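Local coordinates for protein GH127 beta-L-arabinofuranoside (Geobacillus stearothermophilus, PDB 4QK0) that probably hydrolyses beta-L-arabinofuranosides, releasing L-arabinose, as a glycoside hydrolase of family 127, at residues Y118-Y123 against D137-L141; W132-R136 against E231-E237; M532-K538 against V550-P556; V593-T597 against F625-Y631. All blocks are in the same frame, centred on the assembly; numbering follows the deposited sequence.

Contact 1: Y118-Y123 against D137-L141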
# COMPACT_ATOMS: atom_id res chain seq x y z
N TYR A 118 23.55 -33.62 -16.85
CA TYR A 118 23.40 -32.32 -16.18
C TYR A 118 23.90 -31.15 -17.03
O TYR A 118 25.00 -31.18 -17.57
CB TYR A 118 24.17 -32.35 -14.87
CG TYR A 118 23.90 -31.20 -13.96
CD1 TYR A 118 22.71 -31.13 -13.23
CD2 TYR A 118 24.88 -30.24 -13.71
CE1 TYR A 118 22.46 -30.09 -12.33
CE2 TYR A 118 24.66 -29.20 -12.82
CZ TYR A 118 23.44 -29.11 -12.14
OH TYR A 118 23.19 -28.08 -11.28
N LEU A 119 23.04 -30.14 -17.16
CA LEU A 119 23.34 -28.91 -17.90
C LEU A 119 22.94 -27.67 -17.06
O LEU A 119 21.74 -27.27 -16.99
CB LEU A 119 22.53 -28.88 -19.17
CG LEU A 119 23.08 -28.20 -20.42
CD1 LEU A 119 21.95 -27.67 -21.25
CD2 LEU A 119 24.10 -27.12 -20.19
N ASN A 120 23.94 -27.07 -16.43
CA ASN A 120 23.67 -25.90 -15.57
C ASN A 120 24.96 -25.15 -15.38
O ASN A 120 25.92 -25.69 -14.81
CB ASN A 120 23.11 -26.35 -14.22
CG ASN A 120 22.72 -25.17 -13.34
OD1 ASN A 120 23.56 -24.49 -12.77
ND2 ASN A 120 21.42 -24.95 -13.22
N THR A 121 25.00 -23.91 -15.87
CA THR A 121 26.24 -23.15 -15.85
C THR A 121 26.67 -22.77 -14.45
O THR A 121 27.85 -22.92 -14.10
CB THR A 121 26.18 -21.92 -16.74
OG1 THR A 121 25.12 -21.07 -16.29
CG2 THR A 121 25.94 -22.32 -18.17
N TYR A 122 25.73 -22.37 -13.61
CA TYR A 122 26.06 -21.94 -12.27
C TYR A 122 26.74 -23.02 -11.46
O TYR A 122 27.75 -22.78 -10.79
CB TYR A 122 24.79 -21.49 -11.57
CG TYR A 122 24.99 -21.02 -10.14
CD1 TYR A 122 24.89 -21.91 -9.10
CD2 TYR A 122 25.24 -19.67 -9.84
CE1 TYR A 122 25.08 -21.49 -7.78
CE2 TYR A 122 25.40 -19.24 -8.53
CZ TYR A 122 25.33 -20.16 -7.51
OH TYR A 122 25.54 -19.79 -6.22
N TYR A 123 26.19 -24.23 -11.51
CA TYR A 123 26.80 -25.39 -10.79
C TYR A 123 27.89 -26.12 -11.55
O TYR A 123 28.39 -27.11 -11.10
CB TYR A 123 25.72 -26.37 -10.40
CG TYR A 123 24.92 -25.89 -9.22
CD1 TYR A 123 25.50 -25.84 -7.96
CD2 TYR A 123 23.62 -25.45 -9.37
CE1 TYR A 123 24.76 -25.41 -6.86
CE2 TYR A 123 22.88 -25.03 -8.31
CZ TYR A 123 23.45 -24.98 -7.08
OH TYR A 123 22.68 -24.57 -6.03
N ASP A 137 15.68 -22.46 -3.76
CA ASP A 137 16.05 -21.16 -4.31
C ASP A 137 16.75 -21.17 -5.65
O ASP A 137 16.60 -20.20 -6.38
CB ASP A 137 17.02 -20.42 -3.35
CG ASP A 137 16.44 -20.22 -1.96
OD1 ASP A 137 15.20 -20.15 -1.81
OD2 ASP A 137 17.25 -20.15 -1.02
N ASN A 138 17.54 -22.19 -5.97
CA ASN A 138 18.44 -22.03 -7.12
C ASN A 138 17.96 -22.54 -8.50
O ASN A 138 18.75 -22.52 -9.44
CB ASN A 138 19.80 -22.53 -6.77
CG ASN A 138 20.45 -21.69 -5.70
OD1 ASN A 138 19.94 -20.67 -5.30
ND2 ASN A 138 21.58 -22.13 -5.24
N HIS A 139 16.68 -22.88 -8.65
CA HIS A 139 16.02 -22.93 -9.97
C HIS A 139 16.58 -23.95 -11.00
O HIS A 139 16.36 -23.83 -12.18
CB HIS A 139 16.05 -21.56 -10.62
CG HIS A 139 15.12 -20.57 -10.01
ND1 HIS A 139 15.27 -20.13 -8.71
CD2 HIS A 139 14.12 -19.84 -10.55
CE1 HIS A 139 14.37 -19.18 -8.48
NE2 HIS A 139 13.64 -19.02 -9.56
N GLU A 140 17.32 -24.94 -10.52
CA GLU A 140 17.92 -25.96 -11.37
C GLU A 140 16.89 -26.63 -12.25
O GLU A 140 17.04 -26.70 -13.49
CB GLU A 140 18.66 -27.00 -10.54
CG GLU A 140 20.02 -26.58 -10.05
CD GLU A 140 20.56 -27.53 -8.96
OE1 GLU A 140 21.59 -28.24 -9.22
OE2 GLU A 140 19.96 -27.55 -7.86
N LEU A 141 15.81 -27.13 -11.62
CA LEU A 141 14.75 -27.82 -12.38
C LEU A 141 13.96 -26.83 -13.23
O LEU A 141 13.52 -27.16 -14.34
CB LEU A 141 13.82 -28.60 -11.45
CG LEU A 141 14.53 -29.67 -10.67
CD1 LEU A 141 13.54 -30.37 -9.77
CD2 LEU A 141 15.21 -30.70 -11.58
O HOH W 1 19.49 -26.75 -14.65
O HOH W 2 20.19 -22.78 -11.69
O HOH W 3 20.94 -26.69 -5.81
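Tyr118 and Tyr123 close on the carboxylate of Glu140, each in its own way. The Tyr118 hydroxyl donates to Glu140 OE1, with 2.6 Å between OH and OE1, meeting OE1 on its anti lone pair, away from OE2; ring and carboxylate planes stand 86° apart, and the oxygen lies at the ring edge. OE1 has a second donor in the backbone N of Trp132. The Tyr123 hydroxyl accepts from Asn138, ND2 to OH 2.8 Å, by a nearly straight bond (173°) in the amide plane, and a water lies 2.8 Å from the same Tyr123 OH. Tyr123 has CG anti to its carbonyl carbon (chi1 -76°), which swings the ring across the glutamate so that CE2 comes within 3.5 Å of Glu140 CD. Asn120 works at both ends of its amide: OD1 accepts from Tyr123 N at 2.9 Å and caps the turn into helix 122-126, while ND2 donates to two waters, one close to Glu140 O and the other to Asn138 O. With a leucine at Tyr123, the Asn138 amide would probably lose its acceptor and Glu140 CD the ring lying across it. In this buried joint of the catalytic domain, the two donors on OE1, one a side-chain hydroxyl and the other a backbone amide, fix the place and rotation of the Glu140 carboxylate.

Contact 2: W132-R136 against E231-E237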
# COMPACT_ATOMS: atom_id res chain seq x y z
N TRP A 132 22.06 -29.71 -6.71
CA TRP A 132 20.93 -30.28 -5.99
C TRP A 132 20.91 -30.06 -4.47
O TRP A 132 20.25 -30.80 -3.77
CB TRP A 132 20.87 -31.80 -6.24
CG TRP A 132 20.96 -32.29 -7.70
CD1 TRP A 132 21.74 -33.32 -8.16
CD2 TRP A 132 20.20 -31.83 -8.82
NE1 TRP A 132 21.51 -33.53 -9.52
CE2 TRP A 132 20.56 -32.63 -9.94
CE3 TRP A 132 19.25 -30.82 -9.00
CZ2 TRP A 132 19.99 -32.45 -11.21
CZ3 TRP A 132 18.68 -30.63 -10.27
CH2 TRP A 132 19.07 -31.43 -11.36
N MSE A 133 21.59 -29.06 -3.97
CA MSE A 133 21.59 -28.80 -2.53
C MSE A 133 20.68 -27.64 -2.14
O MSE A 133 20.43 -27.40 -0.97
CB MSE A 133 23.02 -28.56 -2.02
CG MSE A 133 23.94 -29.79 -2.19
SE MSE A 133 23.41 -31.38 -1.13
CE MSE A 133 22.89 -32.71 -2.47
N ASN A 134 20.18 -26.88 -3.12
CA ASN A 134 19.25 -25.79 -2.86
C ASN A 134 18.22 -25.64 -3.97
O ASN A 134 18.21 -24.69 -4.77
CB ASN A 134 19.96 -24.45 -2.61
CG ASN A 134 19.01 -23.41 -2.00
OD1 ASN A 134 17.78 -23.55 -2.05
ND2 ASN A 134 19.59 -22.38 -1.41
N LEU A 135 17.30 -26.59 -3.95
CA LEU A 135 16.15 -26.60 -4.87
C LEU A 135 15.16 -25.52 -4.52
O LEU A 135 14.41 -25.08 -5.38
CB LEU A 135 15.46 -27.98 -4.82
CG LEU A 135 16.06 -29.12 -5.69
CD1 LEU A 135 15.88 -28.79 -7.15
CD2 LEU A 135 17.54 -29.36 -5.40
N ARG A 136 15.10 -25.14 -3.26
CA ARG A 136 14.15 -24.10 -2.82
C ARG A 136 14.41 -22.79 -3.56
O ARG A 136 13.48 -22.15 -3.99
CB ARG A 136 14.26 -23.85 -1.32
CG ARG A 136 13.12 -22.99 -0.80
CD ARG A 136 13.40 -22.49 0.62
NE ARG A 136 14.56 -21.64 0.63
CZ ARG A 136 15.25 -21.31 1.72
NH1 ARG A 136 14.89 -21.78 2.89
NH2 ARG A 136 16.35 -20.53 1.60
N GLU A 231 16.59 -29.99 3.27
CA GLU A 231 17.79 -29.47 2.58
C GLU A 231 18.37 -28.24 3.26
O GLU A 231 19.59 -28.04 3.28
CB GLU A 231 17.57 -29.22 1.07
CG GLU A 231 16.43 -28.28 0.70
CD GLU A 231 16.60 -27.65 -0.67
OE1 GLU A 231 16.23 -26.46 -0.81
OE2 GLU A 231 17.07 -28.33 -1.63
N LYS A 232 17.49 -27.43 3.82
CA LYS A 232 17.87 -26.25 4.60
C LYS A 232 18.76 -26.63 5.78
O LYS A 232 19.83 -26.09 5.97
CB LYS A 232 16.60 -25.56 5.09
CG LYS A 232 16.73 -24.56 6.20
CD LYS A 232 15.52 -23.61 6.29
CE LYS A 232 14.67 -23.82 7.52
NZ LYS A 232 14.10 -22.52 7.99
N GLU A 233 18.28 -27.55 6.58
CA GLU A 233 19.04 -28.17 7.68
C GLU A 233 20.42 -28.67 7.21
O GLU A 233 21.43 -28.31 7.78
CB GLU A 233 18.17 -29.30 8.25
CG GLU A 233 18.87 -30.36 9.11
CD GLU A 233 18.91 -29.99 10.57
OE1 GLU A 233 18.84 -28.77 10.88
OE2 GLU A 233 19.02 -30.92 11.40
N ALA A 234 20.46 -29.47 6.15
CA ALA A 234 21.72 -29.96 5.57
C ALA A 234 22.69 -28.84 5.11
O ALA A 234 23.88 -29.06 5.09
CB ALA A 234 21.45 -30.91 4.41
N ARG A 235 22.17 -27.66 4.72
CA ARG A 235 23.04 -26.52 4.37
C ARG A 235 23.53 -25.80 5.62
O ARG A 235 24.36 -24.89 5.52
CB ARG A 235 22.28 -25.48 3.54
CG ARG A 235 21.98 -25.87 2.12
CD ARG A 235 21.57 -24.65 1.28
NE ARG A 235 20.32 -24.01 1.71
CZ ARG A 235 19.09 -24.41 1.38
NH1 ARG A 235 18.87 -25.48 0.62
NH2 ARG A 235 18.04 -23.72 1.81
N GLY A 236 23.00 -26.15 6.79
CA GLY A 236 23.31 -25.45 8.03
C GLY A 236 22.62 -24.10 8.18
O GLY A 236 23.05 -23.25 8.94
N GLU A 237 21.52 -23.90 7.46
CA GLU A 237 20.85 -22.63 7.44
C GLU A 237 19.79 -22.57 8.55
O GLU A 237 19.04 -23.51 8.78
CB GLU A 237 20.29 -22.38 6.04
CG GLU A 237 19.34 -21.21 5.88
CD GLU A 237 18.61 -21.23 4.54
OE1 GLU A 237 19.24 -21.60 3.52
OE2 GLU A 237 17.40 -20.88 4.52
O HOH W 4 21.07 -29.10 1.16
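Glu231 turns CG between its backbone N and carbonyl carbon (chi1 57°) and then runs extended, which brings its carboxylate up to the backbone amides of 132-136, while Arg136, with CG anti to the backbone N (chi1 -169°) and a bend at chi3, sends its guanidinium past it to Glu237. The Glu231 carboxylate takes two successive backbone amides: OE2 accepts from Leu135 N at 2.9 Å through its syn lone pair, and OE1 accepts from Arg136 N at 3.0 Å, on the syn side but tilted out of the carboxylate plane. Arg235 NH1 reaches the same OE1 from the other face of the carboxylate, and also donates to Met133 O at 2.9 Å, in the carbonyl plane and on a lone pair. The flat Arg235 guanidinium is stacked against the Asn134 amide, the planes only 6° apart, with Asn134 ND2 over its centre; the Asn134 OD1 end is held by Asp137 N. Glu237 divides its oxygens between the two arginines. OE2 receives NH1 and NH2 of Arg136 end-on, each at 3.1 Å, whereas OE1 receives NE and NH2 of Arg235 side-on. Arg235 NH2 also sits over one face of the Arg136 guanidinium, 3.6 Å from Arg136 NH2, a like-charge approach probably offset by the shared glutamate. A water joins Met133 O to Glu231 O. Gly236, with positive phi, closes the last turn in a Schellman motif, and the four charged residues form a salt-bridge network that ties the C-terminal end of helix 227-234 to the loop before helix 140-158 in the catalytic domain.

Contact 3: M532-K538 against V550-P556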
# COMPACT_ATOMS: atom_id res chain seq x y z
N MSE A 532 -21.34 -6.18 -30.10
CA MSE A 532 -20.32 -5.53 -29.23
C MSE A 532 -20.80 -4.15 -28.76
O MSE A 532 -20.23 -3.13 -29.14
CB MSE A 532 -18.98 -5.35 -29.99
CG MSE A 532 -18.25 -6.64 -30.16
SE MSE A 532 -16.45 -6.25 -30.72
CE MSE A 532 -15.78 -8.07 -30.77
N PRO A 533 -21.85 -4.09 -27.94
CA PRO A 533 -22.18 -2.83 -27.30
C PRO A 533 -21.15 -2.41 -26.27
O PRO A 533 -20.36 -3.25 -25.79
CB PRO A 533 -23.48 -3.16 -26.55
CG PRO A 533 -23.37 -4.60 -26.22
CD PRO A 533 -22.67 -5.20 -27.42
N VAL A 534 -21.13 -1.13 -25.91
CA VAL A 534 -20.24 -0.69 -24.80
C VAL A 534 -20.89 -1.15 -23.52
O VAL A 534 -22.00 -0.82 -23.29
CB VAL A 534 -20.07 0.84 -24.74
CG1 VAL A 534 -19.27 1.26 -23.49
CG2 VAL A 534 -19.33 1.32 -25.98
N GLU A 535 -20.19 -1.89 -22.70
CA GLU A 535 -20.73 -2.33 -21.47
C GLU A 535 -20.07 -1.63 -20.26
O GLU A 535 -18.88 -1.38 -20.25
CB GLU A 535 -20.47 -3.83 -21.30
CG GLU A 535 -21.05 -4.74 -22.36
CD GLU A 535 -22.54 -5.08 -22.17
OE1 GLU A 535 -23.28 -4.37 -21.41
OE2 GLU A 535 -22.99 -6.04 -22.86
N ARG A 536 -20.88 -1.38 -19.24
CA ARG A 536 -20.43 -0.90 -17.94
C ARG A 536 -20.26 -2.12 -17.05
O ARG A 536 -21.25 -2.76 -16.69
CB ARG A 536 -21.50 0.02 -17.33
CG ARG A 536 -21.53 1.46 -17.87
CD ARG A 536 -22.65 2.24 -17.13
NE ARG A 536 -22.66 3.67 -17.35
CZ ARG A 536 -23.07 4.26 -18.48
NH1 ARG A 536 -23.52 3.54 -19.53
NH2 ARG A 536 -23.03 5.58 -18.59
N ILE A 537 -19.04 -2.46 -16.69
CA ILE A 537 -18.82 -3.64 -15.89
C ILE A 537 -18.76 -3.28 -14.40
O ILE A 537 -18.04 -2.33 -14.01
CB ILE A 537 -17.51 -4.31 -16.32
CG1 ILE A 537 -17.52 -4.61 -17.84
CG2 ILE A 537 -17.29 -5.59 -15.53
CD1 ILE A 537 -18.66 -5.50 -18.32
N LYS A 538 -19.46 -4.05 -13.57
CA LYS A 538 -19.41 -3.93 -12.14
C LYS A 538 -18.73 -5.11 -11.48
O LYS A 538 -18.88 -6.25 -11.93
CB LYS A 538 -20.82 -3.85 -11.58
CG LYS A 538 -21.59 -2.62 -12.03
CD LYS A 538 -21.07 -1.29 -11.48
CE LYS A 538 -20.98 -1.29 -9.94
NZ LYS A 538 -20.46 -0.06 -9.32
N VAL A 550 -16.95 1.67 -11.82
CA VAL A 550 -17.41 0.98 -13.01
C VAL A 550 -16.27 0.97 -14.01
O VAL A 550 -15.42 1.87 -13.99
CB VAL A 550 -18.65 1.68 -13.56
CG1 VAL A 550 -18.30 3.03 -14.13
CG2 VAL A 550 -19.34 0.87 -14.63
N ALA A 551 -16.20 -0.09 -14.82
CA ALA A 551 -15.18 -0.23 -15.85
C ALA A 551 -15.89 -0.31 -17.14
O ALA A 551 -16.98 -0.87 -17.26
CB ALA A 551 -14.32 -1.46 -15.64
N LEU A 552 -15.26 0.23 -18.17
CA LEU A 552 -15.83 0.07 -19.51
C LEU A 552 -15.18 -1.09 -20.28
O LEU A 552 -13.97 -1.31 -20.21
CB LEU A 552 -15.63 1.34 -20.30
CG LEU A 552 -16.31 2.53 -19.64
CD1 LEU A 552 -16.03 3.77 -20.43
CD2 LEU A 552 -17.81 2.35 -19.50
N GLN A 553 -16.01 -1.85 -20.98
CA GLN A 553 -15.56 -2.96 -21.78
C GLN A 553 -16.39 -3.04 -23.08
O GLN A 553 -17.60 -2.87 -23.08
CB GLN A 553 -15.66 -4.27 -21.02
CG GLN A 553 -15.06 -5.45 -21.77
CD GLN A 553 -14.97 -6.75 -21.00
OE1 GLN A 553 -14.82 -6.76 -19.79
NE2 GLN A 553 -14.95 -7.86 -21.74
N ARG A 554 -15.71 -3.40 -24.15
CA ARG A 554 -16.40 -3.67 -25.45
C ARG A 554 -15.83 -4.91 -26.12
O ARG A 554 -14.62 -4.97 -26.37
CB ARG A 554 -16.20 -2.46 -26.34
CG ARG A 554 -16.80 -2.59 -27.72
CD ARG A 554 -16.68 -1.30 -28.53
NE ARG A 554 -17.38 -1.51 -29.79
CZ ARG A 554 -16.87 -2.11 -30.87
NH1 ARG A 554 -15.63 -2.53 -30.91
NH2 ARG A 554 -17.62 -2.28 -31.92
N GLY A 555 -16.67 -5.90 -26.43
CA GLY A 555 -16.12 -7.17 -26.90
C GLY A 555 -15.25 -7.70 -25.79
O GLY A 555 -15.58 -7.53 -24.61
N PRO A 556 -14.09 -8.27 -26.12
CA PRO A 556 -13.13 -8.78 -25.12
C PRO A 556 -12.19 -7.71 -24.50
O PRO A 556 -11.36 -8.06 -23.67
CB PRO A 556 -12.26 -9.75 -25.94
CG PRO A 556 -12.18 -9.08 -27.27
CD PRO A 556 -13.55 -8.45 -27.48
O HOH W 5 -19.79 -0.55 -30.19
O HOH W 6 -19.56 -5.86 -25.59
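Ile537 packs over Gln553 and Ala551 on one side of the strand pair, its CG1 lying 3.7 Å from Gln553 CB. On the face of Arg536 and Leu552, the CG2 methyl of Val550 meets Arg536 CB at 3.6 Å, and the stem of Arg536 lies alongside Leu552, pointing the same way. Leu581 of strand 574-586 adds to this side. The two strands form the arms of an antiparallel beta hairpin in the C-terminal domain; Glu535 with Gln553 and Ile537 with Ala551 are its hydrogen-bonded pairs, each closed by two backbone bonds, the shortest from Ile537 N to Ala551 O at 2.7 Å. At Lys538 the sheet continues into a strand of the second subunit. Toward the open end, the extended Met532, a selenomethionine, lays its SE over one face of the Arg554 guanidinium, 3.8 Å from NH1, and carries CE on to Pro556 CD. Gly555 CA packs against CG, SE and CE of this chain, where a CB would collide with Met532 CE. Gln553, with CG anti to the backbone N (chi1 -174°), extends to donate NE2 to Gly555 O at 3.0 Å. One water bridges Met532 O and Arg554 NE, and another joins Pro533 O to Gly555 N. Arg554 NH1 is taken by Trp465 O, and Glu535 forms a salt bridge with Arg492.

Contact 4: V593-T597 against F625-Y631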
# COMPACT_ATOMS: atom_id res chain seq x y z
N VAL A 593 -7.49 1.68 -33.37
CA VAL A 593 -8.24 1.15 -32.28
C VAL A 593 -9.61 1.73 -32.26
O VAL A 593 -9.82 2.83 -32.74
CB VAL A 593 -7.57 1.44 -30.93
CG1 VAL A 593 -6.18 0.84 -30.88
CG2 VAL A 593 -7.51 2.94 -30.61
N VAL A 594 -10.56 1.00 -31.67
CA VAL A 594 -11.82 1.57 -31.38
C VAL A 594 -11.65 2.40 -30.06
O VAL A 594 -11.03 1.95 -29.08
CB VAL A 594 -12.91 0.51 -31.22
CG1 VAL A 594 -14.20 1.13 -30.70
CG2 VAL A 594 -13.21 -0.15 -32.55
N VAL A 595 -12.25 3.59 -30.02
CA VAL A 595 -12.24 4.40 -28.79
C VAL A 595 -13.66 4.51 -28.33
O VAL A 595 -14.59 4.35 -29.11
CB VAL A 595 -11.66 5.80 -29.00
CG1 VAL A 595 -10.27 5.71 -29.56
CG2 VAL A 595 -12.53 6.62 -29.93
N ILE A 596 -13.84 4.81 -27.04
CA ILE A 596 -15.18 5.00 -26.46
C ILE A 596 -15.29 6.41 -25.93
O ILE A 596 -14.36 6.91 -25.29
CB ILE A 596 -15.43 4.00 -25.33
CG1 ILE A 596 -15.53 2.60 -25.93
CG2 ILE A 596 -16.67 4.36 -24.54
CD1 ILE A 596 -15.57 1.53 -24.90
N THR A 597 -16.41 7.09 -26.22
CA THR A 597 -16.56 8.48 -25.84
C THR A 597 -17.87 8.67 -25.17
O THR A 597 -18.81 7.93 -25.41
CB THR A 597 -16.39 9.49 -27.03
OG1 THR A 597 -17.44 9.29 -27.97
CG2 THR A 597 -15.06 9.32 -27.76
N PHE A 625 -15.35 12.77 -22.26
CA PHE A 625 -14.19 11.88 -22.01
C PHE A 625 -13.95 10.96 -23.15
O PHE A 625 -14.86 10.63 -23.89
CB PHE A 625 -14.33 11.01 -20.76
CG PHE A 625 -15.26 9.86 -20.91
CD1 PHE A 625 -14.83 8.59 -21.33
CD2 PHE A 625 -16.58 10.04 -20.61
CE1 PHE A 625 -15.74 7.53 -21.44
CE2 PHE A 625 -17.48 9.00 -20.74
CZ PHE A 625 -17.06 7.75 -21.13
N ARG A 626 -12.75 10.44 -23.17
CA ARG A 626 -12.37 9.44 -24.10
C ARG A 626 -11.60 8.31 -23.46
O ARG A 626 -10.62 8.53 -22.71
CB ARG A 626 -11.52 10.07 -25.22
CG ARG A 626 -11.31 9.07 -26.33
CD ARG A 626 -10.97 9.75 -27.63
NE ARG A 626 -9.55 10.05 -27.63
CZ ARG A 626 -8.83 10.29 -28.71
NH1 ARG A 626 -9.40 10.22 -29.90
NH2 ARG A 626 -7.54 10.58 -28.58
N ALA A 627 -11.99 7.08 -23.83
CA ALA A 627 -11.37 5.91 -23.28
C ALA A 627 -10.73 5.13 -24.42
O ALA A 627 -11.28 5.07 -25.51
CB ALA A 627 -12.38 5.07 -22.52
N ILE A 628 -9.59 4.51 -24.12
CA ILE A 628 -8.88 3.67 -25.06
C ILE A 628 -8.64 2.26 -24.45
O ILE A 628 -8.85 2.06 -23.25
CB ILE A 628 -7.51 4.28 -25.42
CG1 ILE A 628 -6.67 4.55 -24.16
CG2 ILE A 628 -7.70 5.60 -26.18
CD1 ILE A 628 -5.29 4.01 -24.23
N PRO A 629 -8.20 1.29 -25.28
CA PRO A 629 -7.97 -0.04 -24.77
C PRO A 629 -6.88 -0.07 -23.75
O PRO A 629 -5.83 0.56 -23.95
CB PRO A 629 -7.53 -0.82 -26.04
CG PRO A 629 -8.25 -0.17 -27.14
CD PRO A 629 -8.20 1.29 -26.76
N TYR A 630 -7.09 -0.84 -22.70
CA TYR A 630 -6.13 -0.95 -21.62
C TYR A 630 -4.77 -1.31 -22.11
O TYR A 630 -3.78 -0.67 -21.71
CB TYR A 630 -6.59 -1.97 -20.56
CG TYR A 630 -5.55 -2.20 -19.50
CD1 TYR A 630 -5.42 -1.35 -18.42
CD2 TYR A 630 -4.73 -3.32 -19.55
CE1 TYR A 630 -4.43 -1.58 -17.46
CE2 TYR A 630 -3.79 -3.56 -18.56
CZ TYR A 630 -3.63 -2.67 -17.54
OH TYR A 630 -2.68 -2.93 -16.60
N TYR A 631 -4.69 -2.30 -23.01
CA TYR A 631 -3.37 -2.77 -23.48
C TYR A 631 -2.56 -1.66 -24.09
O TYR A 631 -1.30 -1.71 -24.07
CB TYR A 631 -3.47 -3.97 -24.50
CG TYR A 631 -3.95 -3.59 -25.85
CD1 TYR A 631 -3.10 -2.92 -26.75
CD2 TYR A 631 -5.25 -3.81 -26.23
CE1 TYR A 631 -3.56 -2.51 -28.02
CE2 TYR A 631 -5.71 -3.41 -27.48
CZ TYR A 631 -4.83 -2.75 -28.39
OH TYR A 631 -5.29 -2.36 -29.64
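Ile596 and Ala627 hold the two strands together through a pair of backbone bonds, Ile596 N to Ala627 O at 3.0 Å and Ala627 N to Ile596 O at 2.8 Å. Their side chains share one face of the sheet, where the CB atoms approach to 4.3 Å. On the other face Thr597 and Arg626 run side by side: the CG2 methyl of Thr597 lies 4.0 Å from Arg626 CG, and Arg626 CD leans on Val595 CG2. Thr597 has its methyl anti to the carbonyl carbon, with OG1 between N and the carbonyl (chi1 65°), and it is this torsion that offers the methyl to the arginine stem. The pairing is antiparallel, Ile596 with Ala627 being hydrogen-bonded and Thr597 with Arg626 non-hydrogen-bonded, and it belongs to the mixed sheet of the C-terminal domain. Toward Val593 the strands diverge, and side chains take over from backbone bonds. Pro629 CD rests 3.7 Å from Val594 O, its CG faces Val593 CB, and Tyr631 brings its hydroxyl to 3.5 Å from Val593 CG1. At the far end of Arg626, NH2 makes a salt bridge to Asp565, beyond the bend at chi3. An alanine in place of Arg626 would remove the stem beside Thr597 and Val595 and is likely to leave Asp565 without this partner. Strand 574-586 flanks 593-597 through backbone bonds of Val593 with Glu586, Val595 with His584 and Thr597 with Glu582, and the hydroxyl of Tyr559, on strand 557-562, is hydrogen-bonded to Val594 O.

Overall arrangement
The four contacts fall into two pairs on opposite sides of the chain's centre. Contacts 1 and 2, in the catalytic domain, have centres 14 Å apart and alternate along the chain; the Glu140-Trp132 bond joins them, and Leu141 packs on Trp132 and Leu135. Contacts 3 and 4, in the C-terminal domain, have centres 11 Å apart in one sheet and meet where Leu552 touches Phe625 and Ile596, and Val534 touches Ile596. Between the pairs the centres are 45 to 51 Å apart, and even the nearest atoms of contacts 1 and 4 are about 24 Å apart. Contact 3 alone of the four reaches the second subunit.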